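Local coordinates for HD domain protein (Enterococcus faecalis, PDB 4LRL) that hydrolyses deoxyribonucleoside triphosphates, probably including dGTP, as a metal-binding HD-domain enzyme under allosteric control by nucleotides, at residues D210-D215 with Y260-Q265; V266-V271 with Y396-P401; F88-G93 with D205-D210. All coordinates share one frame; numbering follows the deposited sequence. Where two conformers were deposited one is given.

Contact 1: residues D210-D215 with Y260-Q265; sequences DYLLRD and YQMYVQ. With TTP (thymidine-5'-triphosphate), chain S.
Leu212 and Met262 make the tight part of this helix-to-helix contact, their side chains sliding past one another in opposite directions. The CD2 methyl of Leu212 lies against two successive carbons of the methionine, 3.9 Å from Met262 CB and 4.0 Å from Met262 CG. Beyond CG the methionine doubles back: its chi2 and chi3 are both near -58°, and this double bend carries CE to the next turn of helix 206-219, where CE lies 3.8 Å from Asp215 CB. The aspartate thus lends its aliphatic carbon to the apolar patch while its carboxylate bonds elsewhere, OD2 to the Tyr267 hydroxyl and OD1 to His85 NE2.

Here helix 206-219 of the HD domain, which carries the metal ligand Asp207, packs on helix 249-267 of the HD-associated region. No direct hydrogen bond joins the two segments, and their backbones come nearest at Leu212 and Met262, with CA atoms 7.1 Å apart.

On the looser side the helices are bridged by water. The partly exposed Tyr211 and the buried Tyr263 extend their rings toward the same molecule, which stands 2.8 Å from Tyr211 OH and donates to Tyr263 OH at 2.9 Å. Tyr263 OH is also bonded to Arg259 NE and Asp397 O; three partners therefore hold this hydroxyl.

Elsewhere on helix 206-219, Arg214 grips Asp210 one turn earlier side-on in a salt bridge, with NE on OD1 and NH1 2.9 Å from OD2, the latter through a syn lone pair. The carboxylate lies at the guanidinium edge, and Arg214 NH2 continues to Asp42. At the other extreme Gln265 sets CG 3.1 Å from O4 of the thymine of dTTP, while its NE2 bonds Asp254 of the second subunit.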
loop_
_atom_site.group_PDB
_atom_site.type_symbol
_atom_site.label_atom_id
_atom_site.label_comp_id
_atom_site.label_asym_id
_atom_site.label_seq_id
_atom_site.Cartn_x
_atom_site.Cartn_y
_atom_site.Cartn_z
ATOM N N ASP C 210 2.182 18.182 -2.254
ATOM C CA ASP C 210 0.832 17.733 -1.983
ATOM C C ASP C 210 0.115 17.244 -3.244
ATOM O O ASP C 210 -0.448 16.163 -3.224
ATOM C CB ASP C 210 -0.009 18.794 -1.280
ATOM C CG ASP C 210 -1.359 18.247 -0.849
ATOM O OD1 ASP C 210 -2.348 18.499 -1.565
ATOM O OD2 ASP C 210 -1.426 17.532 0.181
ATOM N N TYR C 211 0.120 18.021 -4.334
ATOM C CA TYR C 211 -0.665 17.569 -5.481
ATOM C C TYR C 211 -0.104 16.311 -6.123
ATOM O O TYR C 211 -0.865 15.452 -6.560
ATOM C CB TYR C 211 -1.029 18.680 -6.497
ATOM C CG TYR C 211 0.071 19.271 -7.343
ATOM C CD1 TYR C 211 0.755 18.512 -8.300
ATOM C CD2 TYR C 211 0.378 20.625 -7.241
ATOM C CE1 TYR C 211 1.751 19.091 -9.100
ATOM C CE2 TYR C 211 1.368 21.210 -8.029
ATOM C CZ TYR C 211 2.049 20.442 -8.955
ATOM O OH TYR C 211 3.024 21.051 -9.731
ATOM N N LEU C 212 1.215 16.165 -6.130
ATOM C CA LEU C 212 1.796 14.925 -6.661
ATOM C C LEU C 212 1.304 13.704 -5.879
ATOM O O LEU C 212 0.850 12.729 -6.472
ATOM C CB LEU C 212 3.321 14.984 -6.734
ATOM C CG LEU C 212 3.864 15.984 -7.778
ATOM C CD1 LEU C 212 5.375 16.203 -7.598
ATOM C CD2 LEU C 212 3.532 15.620 -9.245
ATOM N N LEU C 213 1.353 13.790 -4.551
ATOM C CA LEU C 213 0.912 12.698 -3.710
ATOM C C LEU C 213 -0.596 12.497 -3.780
ATOM O O LEU C 213 -1.066 11.362 -3.895
ATOM C CB LEU C 213 1.338 12.941 -2.267
ATOM C CG LEU C 213 2.832 12.837 -1.935
ATOM C CD1 LEU C 213 3.113 13.448 -0.550
ATOM C CD2 LEU C 213 3.297 11.364 -2.001
ATOM N N ARG C 214 -1.341 13.602 -3.692
ATOM C CA ARG C 214 -2.800 13.574 -3.659
ATOM C C ARG C 214 -3.380 13.165 -5.020
ATOM O O ARG C 214 -4.312 12.358 -5.090
ATOM C CB ARG C 214 -3.354 14.944 -3.232
ATOM C CG ARG C 214 -4.897 15.001 -3.088
ATOM C CD ARG C 214 -5.364 16.327 -2.420
ATOM N NE ARG C 214 -4.548 16.643 -1.242
ATOM C CZ ARG C 214 -4.812 16.202 -0.017
ATOM N NH1 ARG C 214 -4.004 16.523 0.976
ATOM N NH2 ARG C 214 -5.885 15.449 0.222
ATOM N N ASP C 215 -2.835 13.733 -6.093
ATOM C CA ASP C 215 -3.258 13.337 -7.428
ATOM C C ASP C 215 -2.978 11.848 -7.684
ATOM O O ASP C 215 -3.810 11.161 -8.266
ATOM C CB ASP C 215 -2.619 14.215 -8.493
ATOM C CG ASP C 215 -3.064 15.666 -8.391
ATOM O OD1 ASP C 215 -4.037 15.963 -7.653
ATOM O OD2 ASP C 215 -2.433 16.517 -9.046
ATOM N N TYR C 260 7.860 13.469 -12.839
ATOM C CA TYR C 260 7.926 13.133 -14.263
ATOM C C TYR C 260 6.857 12.114 -14.657
ATOM O O TYR C 260 6.149 12.290 -15.648
ATOM C CB TYR C 260 9.332 12.616 -14.616
ATOM C CG TYR C 260 9.464 11.912 -15.962
ATOM C CD1 TYR C 260 9.706 12.631 -17.122
ATOM C CD2 TYR C 260 9.364 10.525 -16.065
ATOM C CE1 TYR C 260 9.833 11.999 -18.346
ATOM C CE2 TYR C 260 9.495 9.888 -17.286
ATOM C CZ TYR C 260 9.730 10.631 -18.422
ATOM O OH TYR C 260 9.860 10.003 -19.642
ATOM N N GLN C 261 6.752 11.034 -13.881
ATOM C CA GLN C 261 5.752 10.000 -14.204
ATOM C C GLN C 261 4.297 10.456 -14.086
ATOM O O GLN C 261 3.470 10.053 -14.916
ATOM C CB GLN C 261 6.028 8.630 -13.550
ATOM C CG GLN C 261 6.117 8.608 -12.045
ATOM C CD GLN C 261 6.873 7.390 -11.509
ATOM O OE1 GLN C 261 7.230 6.470 -12.254
ATOM N NE2 GLN C 261 7.125 7.389 -10.197
ATOM N N MET C 262 3.993 11.326 -13.110
ATOM C CA MET C 262 2.661 11.952 -13.021
ATOM C C MET C 262 2.336 12.791 -14.281
ATOM O O MET C 262 1.254 12.640 -14.858
ATOM C CB MET C 262 2.505 12.798 -11.751
ATOM C CG MET C 262 2.318 12.022 -10.434
ATOM S SD MET C 262 0.889 10.891 -10.356
ATOM C CE MET C 262 -0.415 12.082 -10.693
ATOM N N TYR C 263 3.266 13.661 -14.695
ATOM C CA TYR C 263 3.135 14.447 -15.937
ATOM C C TYR C 263 2.760 13.572 -17.120
ATOM O O TYR C 263 1.692 13.761 -17.708
ATOM C CB TYR C 263 4.435 15.180 -16.285
ATOM C CG TYR C 263 4.753 16.416 -15.461
ATOM C CD1 TYR C 263 4.322 16.540 -14.138
ATOM C CD2 TYR C 263 5.534 17.443 -15.996
ATOM C CE1 TYR C 263 4.625 17.659 -13.380
ATOM C CE2 TYR C 263 5.851 18.574 -15.240
ATOM C CZ TYR C 263 5.384 18.668 -13.929
ATOM O OH TYR C 263 5.688 19.767 -13.157
ATOM N N VAL C 264 3.635 12.608 -17.445
ATOM C CA VAL C 264 3.493 11.770 -18.642
ATOM C C VAL C 264 2.295 10.819 -18.612
ATOM O O VAL C 264 1.685 10.574 -19.651
ATOM C CB VAL C 264 4.798 10.982 -19.016
ATOM C CG1 VAL C 264 5.921 11.933 -19.378
ATOM C CG2 VAL C 264 5.234 10.030 -17.907
ATOM N N GLN C 265 1.956 10.306 -17.432
ATOM C CA GLN C 265 0.916 9.292 -17.290
ATOM C C GLN C 265 -0.449 9.890 -17.001
ATOM O O GLN C 265 -1.471 9.329 -17.406
ATOM C CB GLN C 265 1.274 8.293 -16.191
ATOM C CG GLN C 265 2.349 7.301 -16.603
ATOM C CD GLN C 265 3.083 6.671 -15.418
ATOM O OE1 GLN C 265 2.561 6.609 -14.299
ATOM N NE2 GLN C 265 4.308 6.194 -15.669
HETATM P PA TTP S . -5.703 3.872 -21.485
HETATM O O1A TTP S . -7.038 3.494 -22.072
HETATM O O2A TTP S . -5.163 5.257 -21.714
HETATM O O3A TTP S . -4.545 2.831 -21.933
HETATM P PB TTP S . -4.627 1.206 -22.038
HETATM O O1B TTP S . -5.260 0.659 -20.779
HETATM O O2B TTP S . -3.231 0.710 -22.346
HETATM O O3B TTP S . -5.618 0.854 -23.287
HETATM P PG TTP S . -6.054 1.788 -24.557
HETATM O O1G TTP S . -6.411 0.762 -25.618
HETATM O O2G TTP S . -4.831 2.630 -24.885
HETATM O O3G TTP S . -7.260 2.586 -24.119
HETATM O "O5'" TTP S . -5.796 3.654 -19.898
HETATM C "C5'" TTP S . -6.911 3.026 -19.263
HETATM C "C4'" TTP S . -6.856 3.301 -17.767
HETATM O "O4'" TTP S . -5.517 3.100 -17.301
HETATM C "C3'" TTP S . -7.242 4.739 -17.455
HETATM O "O3'" TTP S . -8.143 4.813 -16.355
HETATM C "C2'" TTP S . -5.957 5.408 -17.028
HETATM C "C1'" TTP S . -5.046 4.263 -16.617
HETATM N N1 TTP S . -3.659 4.581 -16.964
HETATM C C2 TTP S . -2.626 4.499 -15.975
HETATM O O2 TTP S . -2.885 4.144 -14.797
HETATM N N3 TTP S . -1.354 4.802 -16.312
HETATM C C4 TTP S . -1.053 5.186 -17.569
HETATM O O4 TTP S . 0.139 5.460 -17.845
HETATM C C5 TTP S . -2.052 5.276 -18.555
HETATM C C5M TTP S . -1.746 5.703 -19.976
HETATM C C6 TTP S . -3.366 4.966 -18.223
HETATM O O HOH W 1 5.482 19.835 -10.310
#

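Contact 2: residues V266-V271 with Y396-P401; sequences VYFHPV and YDFYRP. With TTP (thymidine-5'-triphosphate), chain S; DGT (2'-deoxyguanosine-5'-triphosphate), chain R.
Tyr267 and Tyr396 lie ring on ring in an offset stack, nearly parallel, with planes 6° apart and centroids 4.0 Å apart. The two side chains cross at about a right angle. Because the stack is offset, the overlap is uneven: Tyr267 CD1 sits over the centre of the Tyr396 ring, whereas Tyr396 CE1 lies nearer the rim of the Tyr267 ring. The CB of Tyr267 adds a CH-pi contact over the same face of Tyr396, 4.0 Å from the centroid.

Phe268 and Phe398 meet quite differently. They approach from opposite directions with planes 64° apart, and Phe398 CZ reaches the edge of the Phe268 ring, 3.5 Å from its CE2.

His269, directly after Phe268, turns the chain toward the nucleotides. It is the N-cap of the following helix: its ND1 accepts from Val271 N at 3.1 Å, nearly in the ring plane. With CG swung anti to the backbone N (chi1 -158°), the ring's other nitrogen, NE2, donates to O2A of dTTP at 2.8 Å. Cap and phosphate together fix the imidazole's rotation. Val271 CG2 touches the dGTP bridging atom O3A at 3.6 Å.

The contact spans the junction of helices 249-267 and 270-291, covered by the loop between strands 387-389 and 411-413, while Tyr211 and Leu212 of helix 206-219 also pack on Tyr267.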
loop_
_atom_site.group_PDB
_atom_site.type_symbol
_atom_site.label_atom_id
_atom_site.label_comp_id
_atom_site.label_asym_id
_atom_site.label_seq_id
_atom_site.Cartn_x
_atom_site.Cartn_y
_atom_site.Cartn_z
ATOM N N VAL C 266 -0.469 11.018 -16.299
ATOM C CA VAL C 266 -1.734 11.593 -15.856
ATOM C C VAL C 266 -2.031 12.954 -16.497
ATOM O O VAL C 266 -2.929 13.054 -17.333
ATOM C CB VAL C 266 -1.819 11.661 -14.308
ATOM C CG1 VAL C 266 -3.110 12.367 -13.843
ATOM C CG2 VAL C 266 -1.715 10.262 -13.728
ATOM N N TYR C 267 -1.265 13.978 -16.129
ATOM C CA TYR C 267 -1.562 15.342 -16.549
ATOM C C TYR C 267 -1.594 15.512 -18.067
ATOM O O TYR C 267 -2.391 16.297 -18.574
ATOM C CB TYR C 267 -0.605 16.368 -15.897
ATOM C CG TYR C 267 -0.511 16.275 -14.372
ATOM C CD1 TYR C 267 0.698 16.488 -13.717
ATOM C CD2 TYR C 267 -1.625 15.958 -13.593
ATOM C CE1 TYR C 267 0.796 16.400 -12.332
ATOM C CE2 TYR C 267 -1.530 15.859 -12.206
ATOM C CZ TYR C 267 -0.313 16.084 -11.587
ATOM O OH TYR C 267 -0.209 15.988 -10.214
ATOM N N PHE C 268 -0.746 14.773 -18.780
ATOM C CA PHE C 268 -0.634 14.924 -20.230
ATOM C C PHE C 268 -1.520 13.950 -21.008
ATOM O O PHE C 268 -1.430 13.892 -22.234
ATOM C CB PHE C 268 0.818 14.761 -20.700
ATOM C CG PHE C 268 1.768 15.823 -20.184
ATOM C CD1 PHE C 268 1.301 16.963 -19.529
ATOM C CD2 PHE C 268 3.143 15.687 -20.390
ATOM C CE1 PHE C 268 2.184 17.943 -19.078
ATOM C CE2 PHE C 268 4.036 16.661 -19.944
ATOM C CZ PHE C 268 3.552 17.790 -19.280
ATOM N N HIS C 269 -2.369 13.192 -20.304
ATOM C CA HIS C 269 -3.172 12.147 -20.941
ATOM C C HIS C 269 -4.054 12.690 -22.059
ATOM O O HIS C 269 -4.819 13.636 -21.844
ATOM C CB HIS C 269 -4.033 11.384 -19.937
ATOM C CG HIS C 269 -4.444 10.031 -20.427
ATOM N ND1 HIS C 269 -5.402 9.850 -21.402
ATOM C CD2 HIS C 269 -3.993 8.793 -20.109
ATOM C CE1 HIS C 269 -5.530 8.559 -21.657
ATOM N NE2 HIS C 269 -4.689 7.895 -20.882
ATOM N N PRO C 270 -3.949 12.087 -23.258
ATOM C CA PRO C 270 -4.708 12.532 -24.447
ATOM C C PRO C 270 -6.231 12.529 -24.282
ATOM O O PRO C 270 -6.903 13.421 -24.787
ATOM C CB PRO C 270 -4.295 11.534 -25.531
ATOM C CG PRO C 270 -2.968 10.970 -25.058
ATOM C CD PRO C 270 -3.008 10.991 -23.567
ATOM N N VAL C 271 -6.785 11.533 -23.599
ATOM C CA VAL C 271 -8.237 11.455 -23.487
ATOM C C VAL C 271 -8.739 12.611 -22.615
ATOM O O VAL C 271 -9.708 13.278 -22.963
ATOM C CB VAL C 271 -8.698 10.082 -22.984
ATOM C CG1 VAL C 271 -10.184 10.065 -22.737
ATOM C CG2 VAL C 271 -8.316 9.002 -23.990
ATOM N N TYR C 396 2.039 22.701 -16.080
ATOM C CA TYR C 396 3.017 21.834 -15.429
ATOM C C TYR C 396 4.409 22.033 -16.036
ATOM O O TYR C 396 4.681 21.600 -17.153
ATOM C CB TYR C 396 2.562 20.373 -15.497
ATOM C CG TYR C 396 1.217 20.152 -14.842
ATOM C CD1 TYR C 396 1.111 20.033 -13.456
ATOM C CD2 TYR C 396 0.050 20.088 -15.599
ATOM C CE1 TYR C 396 -0.117 19.845 -12.843
ATOM C CE2 TYR C 396 -1.187 19.898 -14.994
ATOM C CZ TYR C 396 -1.260 19.777 -13.614
ATOM O OH TYR C 396 -2.473 19.596 -12.997
ATOM N N ASP C 397 5.275 22.715 -15.290
ATOM C CA ASP C 397 6.631 23.025 -15.736
ATOM C C ASP C 397 7.623 21.898 -15.421
ATOM O O ASP C 397 7.558 21.276 -14.359
ATOM C CB ASP C 397 7.101 24.339 -15.106
ATOM C CG ASP C 397 7.254 24.249 -13.596
ATOM O OD1 ASP C 397 6.302 23.819 -12.907
ATOM O OD2 ASP C 397 8.334 24.612 -13.095
ATOM N N PHE C 398 8.533 21.640 -16.358
ATOM C CA PHE C 398 9.579 20.635 -16.171
ATOM C C PHE C 398 10.732 21.196 -15.354
ATOM O O PHE C 398 10.921 22.415 -15.297
ATOM C CB PHE C 398 10.103 20.147 -17.521
ATOM C CG PHE C 398 9.171 19.213 -18.229
ATOM C CD1 PHE C 398 9.123 17.864 -17.885
ATOM C CD2 PHE C 398 8.339 19.676 -19.240
ATOM C CE1 PHE C 398 8.262 16.989 -18.541
ATOM C CE2 PHE C 398 7.470 18.808 -19.902
ATOM C CZ PHE C 398 7.433 17.463 -19.550
ATOM N N TYR C 399 11.501 20.306 -14.729
ATOM C CA TYR C 399 12.697 20.722 -14.011
ATOM C C TYR C 399 13.832 21.070 -14.985
ATOM O O TYR C 399 14.405 20.187 -15.618
ATOM C CB TYR C 399 13.135 19.664 -12.985
ATOM C CG TYR C 399 14.272 20.134 -12.108
ATOM C CD1 TYR C 399 14.160 21.318 -11.376
ATOM C CD2 TYR C 399 15.463 19.413 -12.018
ATOM C CE1 TYR C 399 15.211 21.781 -10.575
ATOM C CE2 TYR C 399 16.518 19.859 -11.214
ATOM C CZ TYR C 399 16.385 21.050 -10.498
ATOM O OH TYR C 399 17.413 21.519 -9.704
ATOM N N ARG C 400 14.124 22.362 -15.116
ATOM C CA ARG C 400 15.231 22.838 -15.952
ATOM C C ARG C 400 16.083 23.849 -15.183
ATOM O O ARG C 400 15.888 25.058 -15.319
ATOM C CB ARG C 400 14.725 23.456 -17.258
ATOM C CG ARG C 400 15.836 23.649 -18.284
ATOM C CD ARG C 400 15.539 24.739 -19.304
ATOM N NE ARG C 400 14.330 24.448 -20.070
ATOM C CZ ARG C 400 14.100 24.871 -21.307
ATOM N NH1 ARG C 400 12.964 24.545 -21.905
ATOM N NH2 ARG C 400 14.999 25.607 -21.952
ATOM N N PRO C 401 17.029 23.356 -14.363
ATOM C CA PRO C 401 17.836 24.242 -13.535
ATOM C C PRO C 401 18.728 25.175 -14.350
ATOM O O PRO C 401 19.519 24.721 -15.180
ATOM C CB PRO C 401 18.681 23.277 -12.694
ATOM C CG PRO C 401 18.663 21.992 -13.441
ATOM C CD PRO C 401 17.327 21.936 -14.100
HETATM P PA TTP S . -5.703 3.872 -21.485
HETATM O O1A TTP S . -7.038 3.494 -22.072
HETATM O O2A TTP S . -5.163 5.257 -21.714
HETATM O O3A TTP S . -4.545 2.831 -21.933
HETATM P PB TTP S . -4.627 1.206 -22.038
HETATM O O1B TTP S . -5.260 0.659 -20.779
HETATM O O2B TTP S . -3.231 0.710 -22.346
HETATM O O3B TTP S . -5.618 0.854 -23.287
HETATM P PG TTP S . -6.054 1.788 -24.557
HETATM O O1G TTP S . -6.411 0.762 -25.618
HETATM O O2G TTP S . -4.831 2.630 -24.885
HETATM O O3G TTP S . -7.260 2.586 -24.119
HETATM O "O5'" TTP S . -5.796 3.654 -19.898
HETATM C "C5'" TTP S . -6.911 3.026 -19.263
HETATM C "C4'" TTP S . -6.856 3.301 -17.767
HETATM O "O4'" TTP S . -5.517 3.100 -17.301
HETATM C "C3'" TTP S . -7.242 4.739 -17.455
HETATM O "O3'" TTP S . -8.143 4.813 -16.355
HETATM C "C2'" TTP S . -5.957 5.408 -17.028
HETATM C "C1'" TTP S . -5.046 4.263 -16.617
HETATM N N1 TTP S . -3.659 4.581 -16.964
HETATM C C2 TTP S . -2.626 4.499 -15.975
HETATM O O2 TTP S . -2.885 4.144 -14.797
HETATM N N3 TTP S . -1.354 4.802 -16.312
HETATM C C4 TTP S . -1.053 5.186 -17.569
HETATM O O4 TTP S . 0.139 5.460 -17.845
HETATM C C5 TTP S . -2.052 5.276 -18.555
HETATM C C5M TTP S . -1.746 5.703 -19.976
HETATM C C6 TTP S . -3.366 4.966 -18.223
HETATM P PG DGT R . -11.077 3.161 -27.347
HETATM O O1G DGT R . -9.881 2.338 -26.899
HETATM O O2G DGT R . -11.211 3.266 -28.860
HETATM O O3G DGT R . -12.369 2.833 -26.617
HETATM O O3B DGT R . -10.801 4.694 -26.912
HETATM P PB DGT R . -9.663 5.120 -25.873
HETATM O O1B DGT R . -8.550 5.796 -26.629
HETATM O O2B DGT R . -9.356 3.969 -24.947
HETATM O O3A DGT R . -10.416 6.250 -25.021
HETATM P PA DGT R . -11.555 5.998 -23.919
HETATM O O1A DGT R . -12.564 7.096 -24.106
HETATM O O2A DGT R . -12.034 4.585 -23.854
HETATM O "O5'" DGT R . -10.785 6.333 -22.542
HETATM C "C5'" DGT R . -9.503 5.811 -22.209
HETATM C "C4'" DGT R . -9.503 5.288 -20.775
HETATM O "O4'" DGT R . -10.196 6.149 -19.855
HETATM C "C3'" DGT R . -10.257 3.970 -20.679
HETATM O "O3'" DGT R . -9.492 2.861 -21.185
HETATM C "C2'" DGT R . -10.610 3.893 -19.199
HETATM C "C1'" DGT R . -10.668 5.356 -18.756
HETATM N N9 DGT R . -12.039 5.769 -18.366
HETATM C C8 DGT R . -12.368 6.353 -17.196
HETATM N N7 DGT R . -13.699 6.627 -17.121
HETATM C C5 DGT R . -14.244 6.210 -18.279
HETATM C C6 DGT R . -15.609 6.173 -18.877
HETATM O O6 DGT R . -16.617 6.619 -18.295
HETATM N N1 DGT R . -15.752 5.661 -20.092
HETATM C C2 DGT R . -14.728 5.156 -20.791
HETATM N N2 DGT R . -15.001 4.656 -22.012
HETATM N N3 DGT R . -13.449 5.151 -20.327
HETATM C C4 DGT R . -13.151 5.649 -19.092
#

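Contact 3: residues F88-G93 with D205-D210; sequences FSHSLG and DADRMD. With NI (nickel (II) ion), chain N.
The imidazole of His90 is used at its edge: the Asp210 carboxylate lies at the ND1 edge, and Asp207 comes near the NE2 edge because the two share the nickel ion. ND1 donates to Asp210 OD1 at 2.8 Å, using the anti lone pair of that oxygen, which stands 25° out of the ring plane. NE2 binds nickel at 2.2 Å. With CG anti to its own backbone N, the ring crosses to the other helix. Asp207 OD2 binds the same ion at 2.1 Å, its carboxylate turned 41° from the ring.

Asp207 binds through that oxygen alone; OD1 instead accepts, at 2.7 Å, from a water that is itself a nickel ligand. His134, Asp135 and a second water make up six ligands, the metal site that names the HD domain. Asp210 is a second-shell residue that orients His90, while its OD2, bonded also to His45, lies 3.2 Å from Gly93 CA, where the absence of a side chain lets the carboxylate settle against the backbone.

The short segments 88-93 and 206-210 of helices 87-108 and 206-219 cross at 125°, with a closest axis approach of 9.4 Å, and His81 of the third subunit packs on Ser89 and Leu92.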
loop_
_atom_site.group_PDB
_atom_site.type_symbol
_atom_site.label_atom_id
_atom_site.label_comp_id
_atom_site.label_asym_id
_atom_site.label_seq_id
_atom_site.Cartn_x
_atom_site.Cartn_y
_atom_site.Cartn_z
ATOM N N PHE C 88 -10.149 22.267 -2.377
ATOM C CA PHE C 88 -10.202 22.473 -0.934
ATOM C C PHE C 88 -9.288 21.488 -0.204
ATOM O O PHE C 88 -8.471 21.891 0.633
ATOM C CB PHE C 88 -11.638 22.356 -0.434
ATOM C CG PHE C 88 -11.792 22.512 1.065
ATOM C CD1 PHE C 88 -11.947 23.774 1.637
ATOM C CD2 PHE C 88 -11.832 21.388 1.899
ATOM C CE1 PHE C 88 -12.106 23.927 3.008
ATOM C CE2 PHE C 88 -11.994 21.534 3.277
ATOM C CZ PHE C 88 -12.132 22.807 3.829
ATOM N N SER C 89 -9.407 20.203 -0.526
ATOM C CA SER C 89 -8.587 19.200 0.166
ATOM C C SER C 89 -7.113 19.387 -0.174
ATOM O O SER C 89 -6.256 19.194 0.677
ATOM C CB SER C 89 -9.060 17.776 -0.126
ATOM O OG SER C 89 -8.730 17.416 -1.433
ATOM N N HIS C 90 -6.825 19.805 -1.400
ATOM C CA HIS C 90 -5.452 20.135 -1.783
ATOM C C HIS C 90 -4.906 21.320 -0.983
ATOM O O HIS C 90 -3.749 21.304 -0.556
ATOM C CB HIS C 90 -5.328 20.398 -3.292
ATOM C CG HIS C 90 -4.036 21.062 -3.681
ATOM N ND1 HIS C 90 -2.809 20.437 -3.567
ATOM C CD2 HIS C 90 -3.783 22.295 -4.183
ATOM C CE1 HIS C 90 -1.857 21.259 -3.975
ATOM N NE2 HIS C 90 -2.421 22.394 -4.351
ATOM N N SER C 91 -5.743 22.334 -0.772
ATOM C CA SER C 91 -5.352 23.520 -0.020
ATOM C C SER C 91 -5.001 23.165 1.428
ATOM O O SER C 91 -3.979 23.625 1.944
ATOM C CB SER C 91 -6.443 24.591 -0.075
ATOM O OG SER C 91 -6.548 25.118 -1.387
ATOM N N LEU C 92 -5.823 22.329 2.065
ATOM C CA LEU C 92 -5.519 21.882 3.425
ATOM C C LEU C 92 -4.252 21.042 3.447
ATOM O O LEU C 92 -3.502 21.095 4.411
ATOM C CB LEU C 92 -6.682 21.097 4.053
ATOM C CG LEU C 92 -8.072 21.719 4.257
ATOM C CD1 LEU C 92 -8.778 21.022 5.400
ATOM C CD2 LEU C 92 -8.069 23.204 4.530
ATOM N N GLY C 93 -4.020 20.279 2.377
ATOM C CA GLY C 93 -2.827 19.445 2.261
ATOM C C GLY C 93 -1.563 20.290 2.239
ATOM O O GLY C 93 -0.589 20.005 2.954
ATOM N N ASP C 205 8.331 22.253 -3.544
ATOM C CA ASP C 205 7.639 23.005 -2.506
ATOM C C ASP C 205 6.411 22.236 -1.993
ATOM O O ASP C 205 6.060 21.177 -2.535
ATOM C CB ASP C 205 7.215 24.361 -3.072
ATOM C CG ASP C 205 6.357 24.225 -4.321
ATOM O OD1 ASP C 205 6.724 24.800 -5.359
ATOM O OD2 ASP C 205 5.327 23.509 -4.275
ATOM N N ALA C 206 5.752 22.793 -0.976
ATOM C CA ALA C 206 4.617 22.156 -0.326
ATOM C C ALA C 206 3.439 21.952 -1.284
ATOM O O ALA C 206 2.642 21.024 -1.117
ATOM C CB ALA C 206 4.190 22.965 0.877
ATOM N N ASP C 207 3.366 22.817 -2.296
ATOM C CA ASP C 207 2.301 22.804 -3.298
ATOM C C ASP C 207 2.479 21.595 -4.223
ATOM O O ASP C 207 1.595 20.744 -4.337
ATOM C CB ASP C 207 2.331 24.143 -4.075
ATOM C CG ASP C 207 1.210 24.282 -5.102
ATOM O OD1 ASP C 207 1.252 25.249 -5.884
ATOM O OD2 ASP C 207 0.285 23.457 -5.148
ATOM N N ARG C 208 3.633 21.519 -4.869
ATOM C CA ARG C 208 3.971 20.378 -5.714
ATOM C C ARG C 208 3.919 19.060 -4.937
ATOM O O ARG C 208 3.367 18.066 -5.428
ATOM C CB ARG C 208 5.351 20.570 -6.348
ATOM C CG ARG C 208 5.488 21.845 -7.177
ATOM C CD ARG C 208 6.913 21.984 -7.592
ATOM N NE ARG C 208 7.254 23.209 -8.314
ATOM C CZ ARG C 208 7.092 23.382 -9.623
ATOM N NH1 ARG C 208 7.486 24.516 -10.195
ATOM N NH2 ARG C 208 6.548 22.420 -10.364
ATOM N N MET C 209 4.460 19.058 -3.721
ATOM C CA MET C 209 4.507 17.829 -2.926
ATOM C C MET C 209 3.101 17.297 -2.618
ATOM O O MET C 209 2.846 16.105 -2.746
ATOM C CB MET C 209 5.350 18.007 -1.656
ATOM C CG MET C 209 6.849 18.178 -1.948
ATOM S SD MET C 209 7.911 17.895 -0.517
ATOM C CE MET C 209 7.955 19.516 0.237
ATOM N N ASP C 210 2.182 18.182 -2.254
ATOM C CA ASP C 210 0.832 17.733 -1.983
ATOM C C ASP C 210 0.115 17.244 -3.244
ATOM O O ASP C 210 -0.448 16.163 -3.224
ATOM C CB ASP C 210 -0.009 18.794 -1.280
ATOM C CG ASP C 210 -1.359 18.247 -0.849
ATOM O OD1 ASP C 210 -2.348 18.499 -1.565
ATOM O OD2 ASP C 210 -1.426 17.532 0.181
HETATM NI NI NI N . -1.699 24.168 -5.377
HETATM O O HOH W 2 -1.105 25.154 -7.183
HETATM O O HOH W 3 -2.528 22.951 -7.295
#

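How the contacts relate
The three contacts follow one another along the chain without interleaving: contact 3 closes before contact 1 opens, and contact 1 before contact 2. Contacts 3 and 1 share helix 206-219 and Asp210, their centres about 12 Å apart; contacts 1 and 2 share helix 249-267, centres about 9 Å apart. Contacts 2 and 3 lie about 18 Å apart, yet a salt bridge from Arg208 NH2 to Asp397 OD1 joins them directly. The contacts thus connect the nickel site of the HD domain physically with the dTTP and dGTP sites at the subunit interfaces, to which the associated region contributes, and this could be relevant to the enzyme's allosteric control.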